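Local atomic coordinates of uncharacterized protein (Trypanosoma congolense, PDB entry 4E40), a protein that serves as a cell-surface receptor for the haptoglobin-hemoglobin complex, built as an elongated helical bundle, and probably takes part in haem uptake by the parasite. Residues A[3-8]-A[183-188]; A[10-15]-A[152-157]; A[20-25]-A[160-165]. All blocks are in the same frame, centred on the assembly; numbering follows the deposited sequence.

All three contacts lie at one end of the elongated helical bundle, their centres 14 to 16 Å apart, and each is partly buried, with solvent-facing and buried residues side by side. Contacts 2 and 3 share helix 12-26, pairing its start with helix 153-160 and a later turn with the loop that follows. Contact 1 fixes the N-terminal lead-in against the short helix 183-187. Chemistry changes with place: contact 1 turns on one buried carboxylate, contact 2 on valine packing flanked by two bridging waters, and contact 3 on a buried guanidinium beside a disulfide. Contacts 1 and 3 meet directly, Val185 CG1 lying 4.0 Å from Leu21 CD2.

Contact 1 (A[3-8]-A[183-188]); sequences GEIKVE and PGVKED
Asp188, next to the short helix 183-187, reaches the backbone of Ile5, Lys6 and Val7, tying the N-terminal lead-in to the tip of the helical bundle. The lead-in is irregular here and runs on toward helix 12-26. One carboxylate holds three of its residues. From CB, which lies 4.0 Å from Val7 CG1, the side chain extends with CG anti to its own backbone N (chi1 -177°), and this carries the carboxylate across to the other segment. CG passes Ile5 CG2, and the two oxygens then divide the work. OD2 accepts the N-H of Lys6 in a fairly straight bond, Lys6 N to Asp188 OD2 being 2.9 Å; the donor comes in on the syn side, somewhat out of the carboxylate plane. The next amide adds a weaker bond to the same oxygen, at 3.4 Å from Val7 N to Asp188 OD2. Val7 CG1 also presses close, a tight 3.0 Å from Asp188 OD2. OD1 turns to its own chain and accepts from Ala190 N, closing an Asx turn. It also takes a water, 2.7 Å from Asp188 OD1, which donates a second hydrogen bond to Glu4 O. With both oxygens engaged, the buried carboxylate is held against rotation, and the amide donors would be expected to stabilise its negative charge.

Beside the carboxylate the contact is mainly apolar. Ile5 and Val185 both lean on helix 82-147, Ile5 on Val140 and Val185 on Leu143. Glu4 points its acid away from the contact, to Arg146 and Asn142 of that same helix. Val7 crosses Val185 at about a right angle, its CG2 resting 3.6 Å from Val185 CG2, while Val7 CG1 sits between Asp188 OD2 and Gly184 O, 3.7 Å from Gly184 O.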
loop_
_atom_site.group_PDB
_atom_site.type_symbol
_atom_site.label_atom_id
_atom_site.label_comp_id
_atom_site.label_asym_id
_atom_site.label_seq_id
_atom_site.Cartn_x
_atom_site.Cartn_y
_atom_site.Cartn_z
ATOM N N GLY A 3 14.441 23.275 -21.633
ATOM C CA GLY A 3 15.426 23.163 -22.751
ATOM C C GLY A 3 15.487 21.771 -23.396
ATOM O O GLY A 3 15.015 20.766 -22.818
ATOM N N GLU A 4 16.058 21.710 -24.595
ATOM C CA GLU A 4 16.166 20.463 -25.368
ATOM C C GLU A 4 17.427 19.663 -25.028
ATOM O O GLU A 4 18.440 20.220 -24.583
ATOM C CB GLU A 4 16.137 20.768 -26.894
ATOM C CG GLU A 4 14.851 21.424 -27.386
ATOM C CD GLU A 4 13.582 20.692 -26.946
ATOM O OE1 GLU A 4 12.723 21.336 -26.317
ATOM O OE2 GLU A 4 13.417 19.477 -27.220
ATOM N N ILE A 5 17.380 18.336 -25.254
ATOM C CA ILE A 5 18.552 17.502 -25.178
ATOM C C ILE A 5 19.548 18.034 -26.254
ATOM O O ILE A 5 19.142 18.301 -27.415
ATOM C CB ILE A 5 18.152 16.034 -25.475
ATOM C CG1 ILE A 5 17.276 15.514 -24.305
ATOM C CG2 ILE A 5 19.384 15.142 -25.578
ATOM C CD1 ILE A 5 16.362 14.325 -24.666
ATOM N N LYS A 6 20.824 18.135 -25.875
ATOM C CA LYS A 6 21.837 18.748 -26.779
ATOM C C LYS A 6 22.690 17.729 -27.482
ATOM O O LYS A 6 23.117 17.949 -28.591
ATOM C CB LYS A 6 22.662 19.801 -26.029
ATOM C CG LYS A 6 21.810 21.060 -25.791
ATOM C CD LYS A 6 22.587 22.270 -25.286
ATOM C CE LYS A 6 21.662 23.465 -25.057
ATOM N NZ LYS A 6 20.792 23.301 -23.855
ATOM N N VAL A 7 22.861 16.561 -26.864
ATOM C CA VAL A 7 23.602 15.463 -27.463
ATOM C C VAL A 7 22.902 14.999 -28.770
ATOM O O VAL A 7 21.683 14.997 -28.842
ATOM C CB VAL A 7 23.821 14.348 -26.404
ATOM C CG1 VAL A 7 23.919 15.001 -25.027
ATOM C CG2 VAL A 7 22.671 13.346 -26.346
ATOM N N GLU A 8 23.653 14.740 -29.829
ATOM C CA GLU A 8 23.023 14.316 -31.089
ATOM C C GLU A 8 23.142 12.788 -31.228
ATOM O O GLU A 8 24.110 12.214 -30.733
ATOM C CB GLU A 8 23.688 14.976 -32.270
ATOM C CG GLU A 8 23.194 16.377 -32.520
ATOM C CD GLU A 8 23.502 16.798 -33.934
ATOM O OE1 GLU A 8 24.701 16.772 -34.329
ATOM O OE2 GLU A 8 22.537 17.135 -34.649
ATOM N N PRO A 183 24.256 6.566 -22.707
ATOM C CA PRO A 183 24.846 7.292 -21.588
ATOM C C PRO A 183 24.893 8.809 -21.832
ATOM O O PRO A 183 24.734 9.576 -20.868
ATOM C CB PRO A 183 26.258 6.659 -21.447
ATOM C CG PRO A 183 26.533 6.015 -22.802
ATOM C CD PRO A 183 25.176 5.559 -23.278
ATOM N N GLY A 184 25.034 9.257 -23.088
ATOM C CA GLY A 184 25.065 10.692 -23.355
ATOM C C GLY A 184 23.729 11.346 -23.057
ATOM O O GLY A 184 23.669 12.416 -22.441
ATOM N N VAL A 185 22.639 10.687 -23.440
ATOM C CA VAL A 185 21.299 11.206 -23.143
ATOM C C VAL A 185 20.979 11.120 -21.654
ATOM O O VAL A 185 20.409 12.043 -21.065
ATOM C CB VAL A 185 20.189 10.464 -23.986
ATOM C CG1 VAL A 185 18.765 10.788 -23.498
ATOM C CG2 VAL A 185 20.344 10.758 -25.504
ATOM N N LYS A 186 21.375 9.994 -21.038
ATOM C CA LYS A 186 21.119 9.775 -19.603
ATOM C C LYS A 186 21.698 10.935 -18.777
ATOM O O LYS A 186 21.082 11.359 -17.779
ATOM C CB LYS A 186 21.798 8.478 -19.201
ATOM C CG LYS A 186 21.672 8.173 -17.704
ATOM C CD LYS A 186 22.235 6.800 -17.390
ATOM C CE LYS A 186 22.268 6.629 -15.893
ATOM N NZ LYS A 186 23.102 5.429 -15.546
ATOM N N GLU A 187 22.880 11.430 -19.194
ATOM C CA GLU A 187 23.601 12.470 -18.457
ATOM C C GLU A 187 23.344 13.888 -18.952
ATOM O O GLU A 187 23.851 14.844 -18.366
ATOM C CB GLU A 187 25.117 12.192 -18.512
ATOM C CG GLU A 187 25.555 10.854 -17.959
ATOM C CD GLU A 187 25.123 10.668 -16.527
ATOM O OE1 GLU A 187 24.757 9.539 -16.131
ATOM O OE2 GLU A 187 25.167 11.670 -15.787
ATOM N N ASP A 188 22.547 14.058 -20.014
ATOM C CA ASP A 188 22.301 15.397 -20.566
ATOM C C ASP A 188 21.512 16.262 -19.557
ATOM O O ASP A 188 20.534 15.802 -18.978
ATOM C CB ASP A 188 21.532 15.265 -21.876
ATOM C CG ASP A 188 21.303 16.610 -22.566
ATOM O OD1 ASP A 188 20.471 17.439 -22.084
ATOM O OD2 ASP A 188 21.979 16.787 -23.598
HETATM O O HOH W 1 20.540 20.008 -22.860
#

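Contact 2 (A[10-15]-A[152-157]); sequences EDSDDV and NQYVKE. Unlike the reference sequence in segment 10-15: Glu10 (reference Lys), Ser12 (reference Ala), Asp14 (reference Glu). Unlike the reference sequence in segment 152-157: Asn152 (reference Asp), Glu157 (reference Lys).
Val155 packs its two methyls against the start of helix 12-26 where that helix meets helix 153-160, so this is a helix-to-helix contact between two N-terminal ends at the tip of the bundle. Methyl CG1, anti to the backbone N (chi1 168°), faces Val15, with 3.8 Å between Val155 CG1 and Val15 CG2. The other methyl lies against the peptide leading into the opposite helix, Val155 CG2 being 3.5 Å from Asp11 N. The backbones come nearest between Ser12 and Val155. On one flank Ser12 sets its hydroxyl beside Tyr154, OG standing 3.4 Å from Tyr154 CB.

The polar atoms around the valines meet through water rather than directly. One water donates to Glu10 O and accepts from Asn152 ND2, 2.8 Å away from that nitrogen. A second joins Ser12 OG to Tyr154 O, to which it donates.

Further out, each helix is started by a capping side chain. Asn152 is the N-cap of helix 153-160: Val155 N lies 3.2 Å from Asn152 OD1 and donates to it from well above the carbonyl plane, and Tyr154 N does so more weakly. That leaves ND2 on the side of the water-mediated link, so one amide serves both the cap and the contact. Asp11 caps helix 12-26, its OD2 accepting from Asp14 N at 2.9 Å, nearly along the C-O bond. Asp14 answers with its own OD2, which receives Glu10 N on the anti lone pair and pins the residue before the cap. Behind the valines stands helix 82-147, with Leu144 touching Val15 and Ala147 touching Val155. The Tyr154 ring carries Gln153 CG over the centre of one face, 4.0 Å above its plane.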
loop_
_atom_site.group_PDB
_atom_site.type_symbol
_atom_site.label_atom_id
_atom_site.label_comp_id
_atom_site.label_asym_id
_atom_site.label_seq_id
_atom_site.Cartn_x
_atom_site.Cartn_y
_atom_site.Cartn_z
ATOM N N GLU A 10 24.217 9.558 -32.818
ATOM C CA GLU A 10 25.438 9.521 -33.639
ATOM C C GLU A 10 25.391 8.410 -34.685
ATOM O O GLU A 10 26.158 8.416 -35.652
ATOM C CB GLU A 10 26.612 9.287 -32.679
ATOM C CG GLU A 10 27.984 9.430 -33.246
ATOM C CD GLU A 10 29.110 9.043 -32.263
ATOM O OE1 GLU A 10 28.846 8.599 -31.131
ATOM O OE2 GLU A 10 30.293 9.203 -32.625
ATOM N N ASP A 11 24.552 7.399 -34.448
ATOM C CA ASP A 11 24.564 6.233 -35.324
ATOM C C ASP A 11 23.233 5.480 -35.227
ATOM O O ASP A 11 22.386 5.849 -34.418
ATOM C CB ASP A 11 25.746 5.311 -35.031
ATOM C CG ASP A 11 25.850 4.944 -33.565
ATOM O OD1 ASP A 11 27.023 5.020 -33.026
ATOM O OD2 ASP A 11 24.869 4.437 -33.031
ATOM N N SER A 12 23.059 4.474 -36.066
ATOM C CA SER A 12 21.787 3.707 -36.099
ATOM C C SER A 12 21.450 3.102 -34.758
ATOM O O SER A 12 20.278 3.104 -34.343
ATOM C CB SER A 12 21.887 2.538 -37.095
ATOM O OG SER A 12 22.223 3.058 -38.393
ATOM N N ASP A 13 22.447 2.511 -34.089
ATOM C CA ASP A 13 22.186 1.899 -32.762
ATOM C C ASP A 13 21.747 2.945 -31.717
ATOM O O ASP A 13 20.859 2.624 -30.896
ATOM C CB ASP A 13 23.428 1.143 -32.287
ATOM C CG ASP A 13 23.622 -0.150 -32.981
ATOM O OD1 ASP A 13 22.648 -0.782 -33.506
ATOM O OD2 ASP A 13 24.779 -0.682 -32.944
ATOM N N ASP A 14 22.280 4.168 -31.744
ATOM C CA ASP A 14 21.823 5.191 -30.802
ATOM C C ASP A 14 20.373 5.539 -31.098
ATOM O O ASP A 14 19.583 5.733 -30.176
ATOM C CB ASP A 14 22.606 6.492 -30.843
ATOM C CG ASP A 14 23.997 6.391 -30.203
ATOM O OD1 ASP A 14 24.320 5.424 -29.528
ATOM O OD2 ASP A 14 24.734 7.367 -30.434
ATOM N N VAL A 15 20.032 5.624 -32.397
ATOM C CA VAL A 15 18.636 5.940 -32.740
ATOM C C VAL A 15 17.695 4.828 -32.244
ATOM O O VAL A 15 16.654 5.142 -31.631
ATOM C CB VAL A 15 18.448 6.188 -34.271
ATOM C CG1 VAL A 15 16.954 6.454 -34.483
ATOM C CG2 VAL A 15 19.231 7.420 -34.685
ATOM N N ASN A 152 23.651 12.549 -41.415
ATOM C CA ASN A 152 24.172 11.210 -41.412
ATOM C C ASN A 152 23.027 10.336 -41.939
ATOM O O ASN A 152 21.976 10.210 -41.282
ATOM C CB ASN A 152 24.616 10.840 -39.970
ATOM C CG ASN A 152 25.048 9.403 -39.835
ATOM O OD1 ASN A 152 24.534 8.515 -40.500
ATOM N ND2 ASN A 152 26.032 9.175 -38.984
ATOM N N GLN A 153 23.198 9.744 -43.123
ATOM C CA GLN A 153 22.125 8.987 -43.771
ATOM C C GLN A 153 21.631 7.792 -42.923
ATOM O O GLN A 153 20.436 7.472 -42.966
ATOM C CB GLN A 153 22.533 8.494 -45.190
ATOM C CG GLN A 153 23.587 7.376 -45.125
ATOM C CD GLN A 153 23.744 6.525 -46.391
ATOM O OE1 GLN A 153 24.778 6.583 -47.049
ATOM N NE2 GLN A 153 22.737 5.694 -46.701
ATOM N N TYR A 154 22.533 7.162 -42.140
ATOM C CA TYR A 154 22.166 5.990 -41.331
ATOM C C TYR A 154 21.287 6.454 -40.127
ATOM O O TYR A 154 20.339 5.788 -39.765
ATOM C CB TYR A 154 23.390 5.219 -40.785
ATOM C CG TYR A 154 24.333 4.767 -41.864
ATOM C CD1 TYR A 154 24.001 3.677 -42.659
ATOM C CD2 TYR A 154 25.506 5.447 -42.096
ATOM C CE1 TYR A 154 24.832 3.270 -43.711
ATOM C CE2 TYR A 154 26.365 5.059 -43.141
ATOM C CZ TYR A 154 26.017 3.963 -43.927
ATOM O OH TYR A 154 26.823 3.567 -44.964
ATOM N N VAL A 155 21.667 7.562 -39.525
ATOM C CA VAL A 155 20.859 8.163 -38.446
ATOM C C VAL A 155 19.483 8.541 -38.976
ATOM O O VAL A 155 18.458 8.182 -38.391
ATOM C CB VAL A 155 21.559 9.369 -37.812
ATOM C CG1 VAL A 155 20.632 10.158 -36.911
ATOM C CG2 VAL A 155 22.805 8.928 -37.037
ATOM N N LYS A 156 19.478 9.231 -40.134
ATOM C CA LYS A 156 18.191 9.707 -40.676
ATOM C C LYS A 156 17.257 8.523 -40.997
ATOM O O LYS A 156 16.090 8.553 -40.671
ATOM C CB LYS A 156 18.433 10.559 -41.951
ATOM C CG LYS A 156 17.128 10.824 -42.685
ATOM C CD LYS A 156 17.430 11.384 -44.075
ATOM C CE LYS A 156 17.448 12.898 -44.031
ATOM N NZ LYS A 156 16.792 13.462 -45.266
ATOM N N GLU A 157 17.787 7.496 -41.647
ATOM C CA GLU A 157 17.089 6.308 -41.975
ATOM C C GLU A 157 16.541 5.609 -40.741
ATOM O O GLU A 157 15.357 5.242 -40.663
ATOM C CB GLU A 157 17.964 5.375 -42.840
ATOM C CG GLU A 157 17.267 4.075 -43.213
ATOM C CD GLU A 157 15.917 4.312 -43.888
ATOM O OE1 GLU A 157 14.967 3.500 -43.675
ATOM O OE2 GLU A 157 15.796 5.325 -44.624
HETATM O O HOH W 2 26.707 10.990 -36.975
HETATM O O HOH W 3 20.361 3.036 -40.320
#

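Contact 3 (A[20-25]-A[160-165]); sequences ELRAQL and EECSES. Unlike the reference sequence in segment 160-165: Glu164 (reference Asn).
Contact 3 is a helix-to-loop contact in which Arg22 of helix 12-26 carries its guanidinium against the irregular chain at 162-165, just after helix 153-160 and next to the disulfide that links Cys162 to Cys19 of helix 12-26. Bends at chi2 and chi3 (-100° and -59°) bring the group against Glu164. Glu164 crosses it at about a right angle, its CG 3.5 Å above one face of the guanidinium, toward the edge of the group. The carboxylate is set far out of the guanidinium plane, so Arg22 NH1 and Glu164 OE1, 3.6 Å apart, form a long salt bridge of charge alone. NH2 lies 3.4 Å from Cys162 SG and gives a weak hydrogen bond to Ser163 O. NE is more firmly engaged: a water lies in plane at the group's edge, 2.7 Å from Arg22 NE, and passes a hydrogen bond on to Ser163 O.

One residue along, Ala23 meets the loop closely enough for a CA-H...O contact, its CA 3.4 Å from Ser165 O, and a backbone hydrogen bond between Ala23 and Asn167 continues the attachment. The Arg22 side chain thus joins this loop, which leads on to helix 172-180, to helix 82-147, whose Ser141 OG accepts from Arg22 NH1 and whose Val140 and Leu144 touch the arginine.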
loop_
_atom_site.group_PDB
_atom_site.type_symbol
_atom_site.label_atom_id
_atom_site.label_comp_id
_atom_site.label_asym_id
_atom_site.label_seq_id
_atom_site.Cartn_x
_atom_site.Cartn_y
_atom_site.Cartn_z
ATOM N N GLU A 20 13.585 3.030 -28.323
ATOM C CA GLU A 20 13.147 2.174 -27.197
ATOM C C GLU A 20 12.992 3.000 -25.914
ATOM O O GLU A 20 12.053 2.790 -25.144
ATOM C CB GLU A 20 14.098 0.994 -26.965
ATOM C CG GLU A 20 13.692 0.079 -25.788
ATOM C CD GLU A 20 12.266 -0.432 -25.889
ATOM O OE1 GLU A 20 11.696 -0.430 -27.018
ATOM O OE2 GLU A 20 11.675 -0.818 -24.852
ATOM N N LEU A 21 13.944 3.884 -25.632
ATOM C CA LEU A 21 13.852 4.724 -24.436
ATOM C C LEU A 21 12.557 5.553 -24.456
ATOM O O LEU A 21 11.889 5.674 -23.427
ATOM C CB LEU A 21 15.043 5.676 -24.344
ATOM C CG LEU A 21 15.094 6.665 -23.178
ATOM C CD1 LEU A 21 15.008 5.951 -21.817
ATOM C CD2 LEU A 21 16.301 7.601 -23.212
ATOM N N ARG A 22 12.250 6.154 -25.611
ATOM C CA ARG A 22 11.028 6.971 -25.683
ATOM C C ARG A 22 9.800 6.113 -25.372
ATOM O O ARG A 22 8.897 6.594 -24.648
ATOM C CB ARG A 22 10.906 7.591 -27.090
ATOM C CG ARG A 22 9.802 8.662 -27.170
ATOM C CD ARG A 22 8.518 8.073 -27.810
ATOM N NE ARG A 22 8.745 7.550 -29.158
ATOM C CZ ARG A 22 8.886 8.282 -30.291
ATOM N NH1 ARG A 22 8.802 9.621 -30.281
ATOM N NH2 ARG A 22 9.116 7.679 -31.458
ATOM N N ALA A 23 9.733 4.901 -25.908
ATOM C CA ALA A 23 8.595 3.992 -25.633
ATOM C C ALA A 23 8.503 3.645 -24.150
ATOM O O ALA A 23 7.395 3.612 -23.585
ATOM C CB ALA A 23 8.642 2.725 -26.464
ATOM N N GLN A 24 9.676 3.497 -23.497
ATOM C CA GLN A 24 9.651 3.239 -22.029
ATOM C C GLN A 24 9.163 4.464 -21.241
ATOM O O GLN A 24 8.358 4.342 -20.328
ATOM C CB GLN A 24 11.045 2.887 -21.499
ATOM C CG GLN A 24 11.651 1.629 -22.104
ATOM C CD GLN A 24 11.451 0.389 -21.353
ATOM O OE1 GLN A 24 11.001 -0.625 -21.945
ATOM N NE2 GLN A 24 11.548 0.467 -20.065
ATOM N N LEU A 25 9.671 5.667 -21.580
ATOM C CA LEU A 25 9.297 6.883 -20.865
ATOM C C LEU A 25 7.787 7.080 -21.036
ATOM O O LEU A 25 7.109 7.414 -20.050
ATOM C CB LEU A 25 10.072 8.097 -21.430
ATOM C CG LEU A 25 11.593 7.991 -21.066
ATOM C CD1 LEU A 25 12.360 8.997 -21.934
ATOM C CD2 LEU A 25 11.875 8.206 -19.577
ATOM N N GLU A 160 13.607 7.548 -39.337
ATOM C CA GLU A 160 12.358 7.353 -40.103
ATOM C C GLU A 160 11.683 6.003 -39.805
ATOM O O GLU A 160 10.449 5.902 -39.880
ATOM C CB GLU A 160 12.617 7.545 -41.608
ATOM C CG GLU A 160 12.993 8.965 -41.963
ATOM C CD GLU A 160 13.670 9.058 -43.319
ATOM O OE1 GLU A 160 13.953 7.986 -43.921
ATOM O OE2 GLU A 160 13.930 10.198 -43.777
ATOM N N GLU A 161 12.469 4.987 -39.425
ATOM C CA GLU A 161 11.983 3.677 -39.099
ATOM C C GLU A 161 11.464 3.631 -37.649
ATOM O O GLU A 161 10.871 2.644 -37.223
ATOM C CB GLU A 161 13.099 2.654 -39.263
ATOM C CG GLU A 161 13.500 2.340 -40.696
ATOM C CD GLU A 161 14.898 1.709 -40.797
ATOM O OE1 GLU A 161 15.528 1.409 -39.751
ATOM O OE2 GLU A 161 15.388 1.519 -41.927
ATOM N N CYS A 162 11.704 4.683 -36.879
ATOM C CA CYS A 162 11.294 4.643 -35.497
ATOM C C CYS A 162 9.830 5.072 -35.429
ATOM O O CYS A 162 9.472 6.190 -35.783
ATOM C CB CYS A 162 12.171 5.535 -34.597
ATOM S SG CYS A 162 11.532 5.781 -32.884
ATOM N N SER A 163 8.981 4.177 -34.982
ATOM C CA SER A 163 7.577 4.594 -34.829
ATOM C C SER A 163 7.316 5.074 -33.400
ATOM O O SER A 163 7.953 4.597 -32.467
ATOM C CB SER A 163 6.642 3.448 -35.199
ATOM O OG SER A 163 6.862 2.339 -34.345
ATOM N N GLU A 164 6.398 6.039 -33.263
ATOM C CA GLU A 164 5.901 6.468 -31.954
ATOM C C GLU A 164 5.165 5.305 -31.310
ATOM O O GLU A 164 4.284 4.737 -31.937
ATOM C CB GLU A 164 4.945 7.621 -32.143
ATOM C CG GLU A 164 5.622 8.969 -32.172
ATOM C CD GLU A 164 4.791 9.992 -31.440
ATOM O OE1 GLU A 164 5.343 10.685 -30.553
ATOM O OE2 GLU A 164 3.573 10.068 -31.733
ATOM N N SER A 165 5.573 4.859 -30.121
ATOM C CA SER A 165 4.908 3.721 -29.521
ATOM C C SER A 165 4.998 3.812 -28.011
ATOM O O SER A 165 5.750 4.628 -27.472
ATOM C CB SER A 165 5.526 2.404 -29.979
ATOM O OG SER A 165 6.908 2.414 -29.693
HETATM O O HOH W 4 9.258 4.901 -29.660
#